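Local coordinates for methyltransferase-like protein (Saccharopolyspora spinosa, PDB 4PNE), which catalyses a [4+2] cycloaddition in spinosyn biosynthesis on a fold related to that of S-adenosylmethionine-dependent methyltransferases, at residues A[169-174]-A[195-200]; A[239-244]-A[292-297]. All blocks are in the same frame, centred on the assembly; numbering follows the deposited sequence.

Interaction 1: A[169-174]-A[195-200]. With SAH (S-adenosyl-L-homocysteine), chain C.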
ATOM      1  N   SER A 169       2.411   2.378   0.003  1.00  9.61           N
ATOM      2  CA  SER A 169       2.877   3.039  -1.216  1.00 11.13           C
ATOM      3  C   SER A 169       3.902   4.156  -0.981  1.00 11.32           C
ATOM      4  O   SER A 169       4.784   4.346  -1.805  1.00 14.45           O
ATOM      5  CB  SER A 169       1.688   3.579  -1.994  1.00 12.13           C
ATOM      6  OG  SER A 169       1.014   4.531  -1.215  1.00 11.98           O
ATOM      7  N   LEU A 170       3.824   4.891   0.132  1.00 10.53           N
ATOM      8  CA  LEU A 170       4.693   6.058   0.293  1.00 14.23           C
ATOM      9  C   LEU A 170       6.170   5.696   0.312  1.00 14.55           C
ATOM     10  O   LEU A 170       7.000   6.429  -0.216  1.00 14.99           O
ATOM     11  CB  LEU A 170       4.334   6.813   1.586  1.00 15.16           C
ATOM     12  CG  LEU A 170       2.963   7.484   1.615  1.00 13.17           C
ATOM     13  CD1 LEU A 170       2.702   8.116   2.945  1.00 16.15           C
ATOM     14  CD2 LEU A 170       2.884   8.532   0.521  1.00 21.61           C
ATOM     15  N   LEU A 171       6.532   4.574   0.912  1.00 13.47           N
ATOM     16  CA  LEU A 171       7.950   4.282   1.034  1.00 16.80           C
ATOM     17  C   LEU A 171       8.572   3.796  -0.279  1.00 18.03           C
ATOM     18  O   LEU A 171       9.784   3.747  -0.409  1.00 17.74           O
ATOM     19  CB  LEU A 171       8.191   3.274   2.151  1.00 14.57           C
ATOM     20  CG  LEU A 171       7.976   3.814   3.566  1.00 12.30           C
ATOM     21  CD1 LEU A 171       8.381   2.755   4.571  1.00 17.57           C
ATOM     22  CD2 LEU A 171       8.791   5.078   3.848  1.00 17.13           C
ATOM     23  N   GLU A 172       7.743   3.525  -1.276  1.00 15.27           N
ATOM     24  CA  GLU A 172       8.244   3.182  -2.610  1.00 16.06           C
ATOM     25  C   GLU A 172       8.607   4.384  -3.450  1.00 16.04           C
ATOM     26  O   GLU A 172       9.154   4.244  -4.534  1.00 20.11           O
ATOM     27  CB  GLU A 172       7.206   2.373  -3.375  1.00 15.98           C
ATOM     28  CG  GLU A 172       7.011   1.035  -2.762  1.00 18.81           C
ATOM     29  CD  GLU A 172       6.143   0.120  -3.584  1.00 18.99           C
ATOM     30  OE1 GLU A 172       5.507   0.567  -4.563  1.00 17.58           O
ATOM     31  OE2 GLU A 172       6.132  -1.058  -3.244  1.00 18.99           O
ATOM     32  N   MET A 173       8.273   5.566  -2.977  1.00 16.25           N
ATOM     33  CA  MET A 173       8.435   6.747  -3.791  1.00 18.09           C
ATOM     34  C   MET A 173       9.804   7.368  -3.625  1.00 16.78           C
ATOM     35  O   MET A 173      10.354   7.323  -2.538  1.00 16.47           O
ATOM     36  CB  MET A 173       7.346   7.731  -3.444  1.00 17.92           C
ATOM     37  CG  MET A 173       6.003   7.060  -3.561  1.00 22.92           C
ATOM     38  SD  MET A 173       4.679   8.209  -3.320  1.00 19.90           S
ATOM     39  CE  MET A 173       3.263   7.107  -3.456  1.00 14.45           C
ATOM     40  N   SER A 174      10.347   7.961  -4.687  1.00 19.86           N
ATOM     41  CA  SER A 174      11.695   8.512  -4.599  1.00 20.38           C
ATOM     42  C   SER A 174      11.710   9.663  -3.608  1.00 19.47           C
ATOM     43  O   SER A 174      12.658   9.817  -2.856  1.00 21.42           O
ATOM     44  CB  SER A 174      12.211   8.955  -5.972  1.00 25.58           C
ATOM     45  OG  SER A 174      11.398   9.949  -6.562  1.00 24.47           O
ATOM     46  N   VAL A 195      -2.755   5.717   6.292  1.00 11.54           N
ATOM     47  CA  VAL A 195      -1.486   5.178   5.841  1.00  9.47           C
ATOM     48  C   VAL A 195      -1.147   3.871   6.526  1.00 12.57           C
ATOM     49  O   VAL A 195      -1.249   3.770   7.751  1.00 11.94           O
ATOM     50  CB  VAL A 195      -0.333   6.169   6.125  1.00 10.36           C
ATOM     51  CG1 VAL A 195       1.063   5.603   5.799  1.00 13.12           C
ATOM     52  CG2 VAL A 195      -0.595   7.535   5.468  1.00 11.94           C
ATOM     53  N   THR A 196      -0.728   2.865   5.756  1.00 11.45           N
ATOM     54  CA  THR A 196      -0.107   1.705   6.367  1.00  9.77           C
ATOM     55  C   THR A 196       1.251   1.495   5.785  1.00 12.78           C
ATOM     56  O   THR A 196       1.535   1.837   4.620  1.00 11.47           O
ATOM     57  CB  THR A 196      -0.944   0.438   6.254  1.00 13.13           C
ATOM     58  OG1 THR A 196      -0.956  -0.044   4.907  1.00 12.22           O
ATOM     59  CG2 THR A 196      -2.372   0.677   6.716  1.00 13.10           C
ATOM     60  N   GLU A 197       2.127   0.933   6.611  1.00 11.41           N
ATOM     61  CA  GLU A 197       3.456   0.723   6.122  1.00 11.24           C
ATOM     62  C   GLU A 197       4.183  -0.335   6.917  1.00 10.59           C
ATOM     63  O   GLU A 197       3.953  -0.518   8.138  1.00 10.90           O
ATOM     64  CB  GLU A 197       4.224   2.035   6.133  1.00 14.28           C
ATOM     65  CG  GLU A 197       5.413   2.050   5.236  1.00 23.42           C
ATOM     66  CD  GLU A 197       5.109   1.572   3.814  1.00 14.45           C
ATOM     67  OE1 GLU A 197       4.655   2.434   3.018  1.00 22.40           O
ATOM     68  OE2 GLU A 197       5.371   0.386   3.535  1.00 24.69           O
ATOM     69  N   VAL A 198       5.048  -1.043   6.201  1.00  9.55           N
ATOM     70  CA  VAL A 198       6.111  -1.857   6.790  1.00 12.77           C
ATOM     71  C   VAL A 198       7.224  -0.952   7.284  1.00 11.44           C
ATOM     72  O   VAL A 198       7.758  -0.159   6.508  1.00 10.52           O
ATOM     73  CB  VAL A 198       6.676  -2.881   5.763  1.00 12.78           C
ATOM     74  CG1 VAL A 198       7.819  -3.688   6.337  1.00 16.82           C
ATOM     75  CG2 VAL A 198       5.560  -3.807   5.258  1.00 11.81           C
ATOM     76  N   VAL A 199       7.549  -1.056   8.563  1.00 11.59           N
ATOM     77  CA  VAL A 199       8.553  -0.193   9.203  1.00 10.39           C
ATOM     78  C   VAL A 199       9.624  -1.007   9.926  1.00 10.73           C
ATOM     79  O   VAL A 199       9.461  -2.178  10.179  1.00 12.06           O
ATOM     80  CB  VAL A 199       7.917   0.779  10.217  1.00 13.23           C
ATOM     81  CG1 VAL A 199       6.994   1.756   9.510  1.00 13.57           C
ATOM     82  CG2 VAL A 199       7.146   0.033  11.308  1.00 12.11           C
ATOM     83  N   LYS A 200      10.727  -0.367  10.276  1.00 11.99           N
ATOM     84  CA  LYS A 200      11.581  -0.934  11.310  1.00 11.78           C
ATOM     85  C   LYS A 200      10.841  -0.790  12.636  1.00 10.09           C
ATOM     86  O   LYS A 200      10.386   0.316  12.958  1.00 13.61           O
ATOM     87  CB  LYS A 200      12.919  -0.198  11.327  1.00 14.54           C
ATOM     88  CG  LYS A 200      13.938  -0.826  12.257  1.00 17.72           C
ATOM     89  CD  LYS A 200      15.289  -0.169  12.059  1.00 18.36           C
ATOM     90  CE  LYS A 200      16.404  -0.974  12.715  1.00 27.61           C
ATOM     91  NZ  LYS A 200      16.284  -0.947  14.182  1.00 29.35           N
TER
HETATM   92  N   SAH C 301      -2.302  -0.159  -1.969  1.00 14.33           N
HETATM   93  CA  SAH C 301      -2.215  -1.395  -2.752  1.00 14.15           C
HETATM   94  CB  SAH C 301      -0.846  -1.647  -3.379  1.00 12.04           C
HETATM   95  CG  SAH C 301       0.385  -1.445  -2.531  1.00 15.82           C
HETATM   96  SD  SAH C 301       1.861  -1.974  -3.414  1.00 13.88           S
HETATM   97  C   SAH C 301      -2.612  -2.559  -1.887  1.00 15.95           C
HETATM   98  O   SAH C 301      -2.896  -3.623  -2.406  1.00 14.49           O
HETATM   99  OXT SAH C 301      -2.734  -2.396  -0.670  1.00 12.84           O
HETATM  100  C5' SAH C 301       2.524  -0.327  -3.771  1.00 13.54           C
HETATM  101  C4' SAH C 301       1.740   0.437  -4.828  1.00 13.18           C
HETATM  102  O4' SAH C 301       2.192   1.785  -4.873  1.00 13.04           O
HETATM  103  C3' SAH C 301       1.910  -0.097  -6.239  1.00 13.27           C
HETATM  104  O3' SAH C 301       0.609  -0.143  -6.795  1.00 13.01           O
HETATM  105  C2' SAH C 301       2.796   0.936  -6.917  1.00 12.47           C
HETATM  106  O2' SAH C 301       2.690   1.048  -8.335  1.00 14.47           O
HETATM  107  C1' SAH C 301       2.352   2.210  -6.201  1.00 11.84           C
HETATM  108  N9  SAH C 301       3.326   3.309  -6.337  1.00 12.01           N
HETATM  109  C8  SAH C 301       4.667   3.328  -6.131  1.00 17.45           C
HETATM  110  N7  SAH C 301       5.156   4.554  -6.427  1.00 13.74           N
HETATM  111  C5  SAH C 301       4.123   5.315  -6.838  1.00 11.02           C
HETATM  112  C6  SAH C 301       4.033   6.620  -7.277  1.00 15.50           C
HETATM  113  N6  SAH C 301       5.096   7.408  -7.337  1.00 16.07           N
HETATM  114  N1  SAH C 301       2.826   7.121  -7.610  1.00 11.53           N
HETATM  115  C2  SAH C 301       1.687   6.345  -7.546  1.00 13.25           C
HETATM  116  N3  SAH C 301       1.770   5.038  -7.160  1.00 14.60           N
HETATM  117  C4  SAH C 301       2.972   4.547  -6.783  1.00 11.18           C
HETATM  118  O   HOH W   1       2.210   4.168   2.399  1.00 14.91           O
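Beside the S-adenosyl-L-homocysteine pocket, Leu170 and Leu171 of a short 3-10 turn, in the loop that follows strand 161-167, pack on Val195 and Glu197 of the neighbouring strand 191-200. The side chains of Leu170 and Val195 cross at about a right angle and meet at Leu170 CD1 and Val195 CG1, 4.1 Å apart. Leu171 lies against the chain of Glu197, its CB 3.7 Å from Glu197 OE1. A water completes the junction: it accepts from Leu170 N at 2.9 Å and lies 3.1 Å from Glu197 OE1, to which it is hydrogen-bonded. Glu197 extends with CG anti to its backbone N (chi1 -160°) and then bends (chi2 50°), which returns its carboxylate to the strand, where OE2 accepts from Val198 N at 3.0 Å on the anti side, 26° out of the carboxylate plane. The other side of the turn serves the ligand: Ser169 CB lies 3.4 Å from SAH O4', and Ser169 OG is bonded to Val99 O. Glu172 OE1 approaches SAH C5' at 3.2 Å, while its OE2 is bonded to Tyr43. The polar link between the ligand-lining turn and the strand runs through water and a buried carboxylate with both oxygens engaged, alongside the leucine packing.

Interaction 2: A[239-244]-A[292-297]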
ATOM      1  N   ASP A 239      -4.179   9.368  14.847  1.00 17.76           N
ATOM      2  CA  ASP A 239      -3.921   8.099  15.513  1.00 16.87           C
ATOM      3  C   ASP A 239      -2.736   7.391  14.892  1.00 16.93           C
ATOM      4  O   ASP A 239      -2.526   7.448  13.690  1.00 15.42           O
ATOM      5  CB  ASP A 239      -5.169   7.221  15.412  1.00 20.92           C
ATOM      6  CG  ASP A 239      -5.202   6.109  16.438  1.00 31.28           C
ATOM      7  OD1 ASP A 239      -4.629   6.286  17.532  1.00 30.09           O
ATOM      8  OD2 ASP A 239      -5.824   5.064  16.152  1.00 40.33           O
ATOM      9  N   TRP A 240      -1.976   6.710  15.727  1.00 14.38           N
ATOM     10  CA  TRP A 240      -0.979   5.731  15.316  1.00 11.82           C
ATOM     11  C   TRP A 240      -1.258   4.466  16.103  1.00 13.43           C
ATOM     12  O   TRP A 240      -1.438   4.514  17.323  1.00 13.91           O
ATOM     13  CB  TRP A 240       0.439   6.228  15.606  1.00 11.69           C
ATOM     14  CG  TRP A 240       1.627   5.230  15.524  1.00 14.75           C
ATOM     15  CD1 TRP A 240       1.703   4.072  14.804  1.00 16.14           C
ATOM     16  CD2 TRP A 240       2.885   5.351  16.200  1.00 13.35           C
ATOM     17  NE1 TRP A 240       2.933   3.472  14.988  1.00 17.53           N
ATOM     18  CE2 TRP A 240       3.674   4.239  15.847  1.00 16.17           C
ATOM     19  CE3 TRP A 240       3.423   6.304  17.066  1.00 19.12           C
ATOM     20  CZ2 TRP A 240       4.982   4.055  16.336  1.00 18.23           C
ATOM     21  CZ3 TRP A 240       4.723   6.121  17.543  1.00 19.70           C
ATOM     22  CH2 TRP A 240       5.480   4.997  17.182  1.00 18.52           C
ATOM     23  N   GLU A 241      -1.303   3.336  15.418  1.00 12.35           N
ATOM     24  CA  GLU A 241      -1.404   2.047  16.067  1.00 14.88           C
ATOM     25  C   GLU A 241      -0.244   1.247  15.573  1.00 13.47           C
ATOM     26  O   GLU A 241      -0.077   1.097  14.360  1.00 11.39           O
ATOM     27  CB  GLU A 241      -2.692   1.342  15.710  1.00 13.70           C
ATOM     28  CG  GLU A 241      -3.956   2.176  15.820  1.00 21.78           C
ATOM     29  CD  GLU A 241      -5.076   1.586  14.973  1.00 39.06           C
ATOM     30  OE1 GLU A 241      -5.534   0.470  15.318  1.00 46.26           O
ATOM     31  OE2 GLU A 241      -5.455   2.201  13.937  1.00 32.37           O
ATOM     32  N   ASP A 242       0.557   0.758  16.491  1.00 12.77           N
ATOM     33  CA  ASP A 242       1.613  -0.191  16.159  1.00 12.82           C
ATOM     34  C   ASP A 242       0.988  -1.564  16.196  1.00 11.02           C
ATOM     35  O   ASP A 242       0.584  -2.051  17.243  1.00 12.51           O
ATOM     36  CB  ASP A 242       2.796  -0.066  17.133  1.00 11.97           C
ATOM     37  CG  ASP A 242       3.862  -1.094  16.890  1.00 12.74           C
ATOM     38  OD1 ASP A 242       3.689  -1.994  16.040  1.00 12.00           O
ATOM     39  OD2 ASP A 242       4.913  -0.989  17.520  1.00 14.80           O
ATOM     40  N   VAL A 243       0.899  -2.213  15.029  1.00 12.42           N
ATOM     41  CA  VAL A 243       0.194  -3.489  14.935  1.00 11.98           C
ATOM     42  C   VAL A 243       1.183  -4.595  14.496  1.00 14.11           C
ATOM     43  O   VAL A 243       0.813  -5.574  13.884  1.00 13.06           O
ATOM     44  CB  VAL A 243      -1.022  -3.404  13.970  1.00 13.36           C
ATOM     45  CG1 VAL A 243      -2.036  -2.335  14.454  1.00 13.98           C
ATOM     46  CG2 VAL A 243      -0.617  -3.075  12.507  1.00 12.92           C
ATOM     47  N   SER A 244       2.450  -4.391  14.797  1.00 12.85           N
ATOM     48  CA  SER A 244       3.472  -5.363  14.440  1.00 12.75           C
ATOM     49  C   SER A 244       3.143  -6.769  14.956  1.00 10.39           C
ATOM     50  O   SER A 244       3.441  -7.756  14.282  1.00 11.53           O
ATOM     51  CB  SER A 244       4.822  -4.953  15.000  1.00 10.86           C
ATOM     52  OG  SER A 244       5.137  -3.647  14.622  1.00 14.49           O
ATOM     53  N   TYR A 292       4.947  -2.984  11.838  1.00 10.92           N
ATOM     54  CA  TYR A 292       3.884  -2.465  10.974  1.00 11.61           C
ATOM     55  C   TYR A 292       3.109  -1.351  11.666  1.00 10.62           C
ATOM     56  O   TYR A 292       2.843  -1.418  12.865  1.00 12.05           O
ATOM     57  CB  TYR A 292       2.945  -3.598  10.574  1.00 12.26           C
ATOM     58  CG  TYR A 292       2.230  -3.348   9.276  1.00 11.96           C
ATOM     59  CD1 TYR A 292       2.836  -3.651   8.072  1.00 12.59           C
ATOM     60  CD2 TYR A 292       0.961  -2.769   9.240  1.00 13.52           C
ATOM     61  CE1 TYR A 292       2.208  -3.417   6.875  1.00 11.76           C
ATOM     62  CE2 TYR A 292       0.324  -2.525   8.046  1.00 11.97           C
ATOM     63  CZ  TYR A 292       0.943  -2.849   6.861  1.00 11.15           C
ATOM     64  OH  TYR A 292       0.314  -2.606   5.659  1.00 10.85           O
ATOM     65  N   ALA A 293       2.718  -0.331  10.893  1.00  9.69           N
ATOM     66  CA  ALA A 293       2.016   0.853  11.423  1.00 11.52           C
ATOM     67  C   ALA A 293       0.747   1.145  10.650  1.00 10.54           C
ATOM     68  O   ALA A 293       0.726   1.013   9.422  1.00 10.34           O
ATOM     69  CB  ALA A 293       2.953   2.081  11.383  1.00 11.47           C
ATOM     70  N   ILE A 294      -0.329   1.464  11.371  1.00 10.55           N
ATOM     71  CA  ILE A 294      -1.508   2.070  10.801  1.00  9.08           C
ATOM     72  C   ILE A 294      -1.603   3.493  11.331  1.00 12.94           C
ATOM     73  O   ILE A 294      -1.623   3.700  12.551  1.00 12.86           O
ATOM     74  CB  ILE A 294      -2.808   1.294  11.145  1.00 11.29           C
ATOM     75  CG1 ILE A 294      -2.680  -0.181  10.749  1.00 12.75           C
ATOM     76  CG2 ILE A 294      -4.005   1.942  10.463  1.00 17.25           C
ATOM     77  CD1 ILE A 294      -3.874  -1.026  11.253  1.00 14.22           C
ATOM     78  N   LEU A 295      -1.545   4.476  10.436  1.00 11.61           N
ATOM     79  CA  LEU A 295      -1.620   5.897  10.785  1.00 10.34           C
ATOM     80  C   LEU A 295      -2.871   6.544  10.184  1.00 14.10           C
ATOM     81  O   LEU A 295      -3.206   6.313   9.019  1.00 12.84           O
ATOM     82  CB  LEU A 295      -0.374   6.629  10.276  1.00 12.69           C
ATOM     83  CG  LEU A 295       0.986   5.924  10.480  1.00 19.10           C
ATOM     84  CD1 LEU A 295       2.131   6.706   9.834  1.00 22.57           C
ATOM     85  CD2 LEU A 295       1.257   5.663  11.966  1.00 20.64           C
ATOM     86  N   THR A 296      -3.557   7.377  10.963  1.00 12.85           N
ATOM     87  CA  THR A 296      -4.665   8.196  10.482  1.00 10.58           C
ATOM     88  C   THR A 296      -4.279   9.643  10.722  1.00 19.57           C
ATOM     89  O   THR A 296      -3.827  10.028  11.806  1.00 13.59           O
ATOM     90  CB  THR A 296      -5.986   7.846  11.183  1.00 18.57           C
ATOM     91  OG1 THR A 296      -6.166   6.422  11.159  1.00 23.26           O
ATOM     92  CG2 THR A 296      -7.172   8.532  10.507  1.00 20.42           C
ATOM     93  N   ALA A 297      -4.418  10.445   9.681  1.00 13.99           N
ATOM     94  CA  ALA A 297      -4.044  11.832   9.712  1.00 13.82           C
ATOM     95  C   ALA A 297      -5.094  12.614   8.986  1.00 13.94           C
ATOM     96  O   ALA A 297      -5.897  12.028   8.250  1.00 13.94           O
ATOM     97  CB  ALA A 297      -2.709  12.037   9.075  1.00 16.55           C
TER
HETATM   98  O   HOH W   2       4.192   0.887  14.064  1.00 16.00           O
HETATM   99  O   HOH W   3      -4.466   4.618  12.947  1.00 17.86           O
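A serine hydroxyl replaces a backbone carbonyl where this antiparallel ladder ends: Tyr292 N donates to Ser244 OG at 2.9 Å, where a regular ladder would offer Val243 O. The hydroxyl in turn gives its proton to Asp242 OD1 at 2.6 Å, on the syn side of the carboxylate. Asp242 OD1 also accepts from Ser244 N at 3.0 Å, which makes an Asx turn as the chain leaves the strand and fixes the direction of the serine. Tyr292 O is held as well, by Val243 N and by a water that also accepts from Trp240 NE1 at 3.0 Å, in the plane of the indole.

Before this end the ladder is regular. Asp239 with Thr296 and Glu241 with Ile294 are hydrogen-bonded pairs; Trp240 with Leu295 and Asp242 with Ala293 are non-hydrogen-bonded pairs. The two bonds of Glu241 and Ile294 run nearly straight off the carbonyls.

Trp240 CG stands anti to the backbone N (chi1 167°), laying the indole alongside Leu295, whose CD2 packs tightly on Trp240 CD1 at 3.3 Å. Past the end of the strand, Val243 splits its branches: CG2 meets the edge of the Tyr292 ring at CD2, 3.6 Å away, and CG1 touches Ile294 CD1 at 3.9 Å. Glu241 OE2 reaches over Ile294 to a water bonded to it at 2.8 Å and shared with Thr296 OG1; its salt bridge is with Arg87.

Helix 223-233 covers the face bearing Trp240 and Ala293, whereas helix 73-88 packs, through Leu80 and Arg87, on Tyr292, Ile294 and Thr296. Strand 236-242 is the outermost on this side of the sheet, and strand 290-298 separates it from strand 191-200.

In the fold
From the N terminus, the chain first reaches the pocket loop 169-174, passes through helix 176-186 and returns along strand 191-200, closing interaction 1. Helix 223-233 then leads into strand 236-242, and a largely helical excursion follows before strand 290-298 comes back beside it and closes interaction 2. The two loops are in series and neither nest nor cross. They join laterally in the sheet, where strands 191-200 and 290-298 are antiparallel neighbours: Val195 probably bonds to Leu295, and the Thr196 and Tyr292 hydroxyls also meet. The ligand-lining loop is thereby connected, through strand 191-200, to the C-terminal edge of the sheet, where 290-298 is the one reversed strand, in the 3-2-1-4-5-7-6 order characteristic of Rossmann-like methyltransferases.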